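Side-chain contact in uroporphyrin-III C-methyltransferase (Thermus thermophilus, PDB 1VE2), which probably transfers methyl groups from S-adenosyl-L-methionine to uroporphyrinogen III in tetrapyrrole biosynthesis: residues A[19-22]-A[23-26]. Residues are numbered along the deposited sequence; the frame is centred on the assembly and turned at random.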
loop_
_atom_site.group_PDB
_atom_site.type_symbol
_atom_site.label_atom_id
_atom_site.label_comp_id
_atom_site.label_asym_id
_atom_site.label_seq_id
_atom_site.Cartn_x
_atom_site.Cartn_y
_atom_site.Cartn_z
ATOM N N THR A 19 -3.174 -11.879 1.429
ATOM C CA THR A 19 -1.825 -12.350 1.739
ATOM C C THR A 19 -1.975 -13.739 2.342
ATOM O O THR A 19 -3.072 -14.135 2.722
ATOM C CB THR A 19 -1.113 -11.464 2.768
ATOM O OG1 THR A 19 -1.820 -11.512 4.019
ATOM C CG2 THR A 19 -1.040 -10.030 2.261
ATOM N N LEU A 20 -0.873 -14.471 2.447
ATOM C CA LEU A 20 -0.933 -15.823 2.993
ATOM C C LEU A 20 -1.379 -15.838 4.455
ATOM O O LEU A 20 -2.101 -16.746 4.874
ATOM C CB LEU A 20 0.433 -16.512 2.844
ATOM C CG LEU A 20 1.009 -16.574 1.421
ATOM C CD1 LEU A 20 2.193 -17.538 1.396
ATOM C CD2 LEU A 20 -0.057 -17.040 0.431
ATOM N N LYS A 21 -0.949 -14.841 5.227
ATOM C CA LYS A 21 -1.329 -14.754 6.636
ATOM C C LYS A 21 -2.823 -14.483 6.733
ATOM O O LYS A 21 -3.530 -15.080 7.550
ATOM C CB LYS A 21 -0.561 -13.627 7.343
ATOM C CG LYS A 21 -0.808 -13.589 8.848
ATOM C CD LYS A 21 0.151 -12.655 9.551
ATOM C CE LYS A 21 -0.113 -12.633 11.049
ATOM N NZ LYS A 21 0.841 -11.740 11.782
ATOM N N ALA A 22 -3.305 -13.566 5.901
ATOM C CA ALA A 22 -4.725 -13.237 5.917
ATOM C C ALA A 22 -5.543 -14.512 5.669
ATOM O O ALA A 22 -6.560 -14.748 6.325
ATOM C CB ALA A 22 -5.026 -12.181 4.859
ATOM N N LEU A 23 -5.090 -15.333 4.729
ATOM C CA LEU A 23 -5.777 -16.584 4.420
ATOM C C LEU A 23 -5.833 -17.476 5.655
ATOM O O LEU A 23 -6.881 -18.017 5.987
ATOM C CB LEU A 23 -5.049 -17.334 3.301
ATOM C CG LEU A 23 -5.057 -16.731 1.899
ATOM C CD1 LEU A 23 -4.121 -17.534 0.999
ATOM C CD2 LEU A 23 -6.473 -16.754 1.346
ATOM N N ARG A 24 -4.703 -17.631 6.336
ATOM C CA ARG A 24 -4.678 -18.482 7.518
ATOM C C ARG A 24 -5.637 -17.978 8.576
ATOM O O ARG A 24 -6.396 -18.757 9.152
ATOM C CB ARG A 24 -3.269 -18.570 8.119
ATOM C CG ARG A 24 -3.226 -19.431 9.392
ATOM C CD ARG A 24 -1.823 -19.539 9.990
ATOM N NE ARG A 24 -1.342 -18.279 10.562
ATOM C CZ ARG A 24 -1.832 -17.716 11.666
ATOM N NH1 ARG A 24 -2.825 -18.294 12.329
ATOM N NH2 ARG A 24 -1.323 -16.576 12.113
ATOM N N VAL A 25 -5.606 -16.673 8.838
ATOM C CA VAL A 25 -6.487 -16.094 9.838
ATOM C C VAL A 25 -7.957 -16.337 9.519
ATOM O O VAL A 25 -8.730 -16.662 10.414
ATOM C CB VAL A 25 -6.253 -14.574 9.990
ATOM C CG1 VAL A 25 -7.330 -13.964 10.901
ATOM C CG2 VAL A 25 -4.865 -14.327 10.559
ATOM N N LEU A 26 -8.345 -16.182 8.255
ATOM C CA LEU A 26 -9.739 -16.392 7.871
ATOM C C LEU A 26 -10.167 -17.848 8.018
ATOM O O LEU A 26 -11.360 -18.149 8.055
ATOM C CB LEU A 26 -9.984 -15.920 6.436
ATOM C CG LEU A 26 -9.858 -14.402 6.243
ATOM C CD1 LEU A 26 -10.204 -14.018 4.811
ATOM C CD2 LEU A 26 -10.790 -13.701 7.224
#
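Leu23 folds back over the first turn of helix 20-28, and its atoms can be followed outward one by one. CB lies 3.4 Å from Leu20 O, the carbonyl that accepts from Arg24 N. CG, placed beside its own backbone N by a chi1 of -68°, comes to 3.4 Å from Thr19 O. Leu23 CD1 then passes obliquely across Leu20, 4.1 Å from Leu20 CD2, an apolar contact at van der Waals distance. The side chain of Leu23 also touches Leu18 and Leu45 in loops of its own chain and Leu20 of the second subunit, so this side of the helix takes part in the subunit interface. With Leu23 cut back to an alanine, Leu20 CD2 would probably lose its neighbour one turn along, and a gap would be likely to open toward Leu20 of the second subunit.

The turn beneath is fixed at its start by Thr19, the N-cap: its OG1 accepts from Ala22 N at 3.2 Å, while its carbonyl takes Leu23 N. The straightest of the backbone bonds joins Val25 N to Lys21 O, 2.9 Å with an N-H...O angle of 171°. On another side, Lys21 is fully extended and its CE passes 4.3 Å from Arg24 NH2, obliquely to the guanidinium. Lys21 NZ and Arg24 NH2, like charges, stand 5.3 Å apart, and the lysine is engaged by a salt bridge to Glu110, which is likely to offset their repulsion. Ala22 and Val25 pack on strand 4-9 of the parallel sheet. The chemistry is thus divided by face: aliphatic contact at the subunit interface and against the sheet, paired charge along Lys21, and a capped first turn.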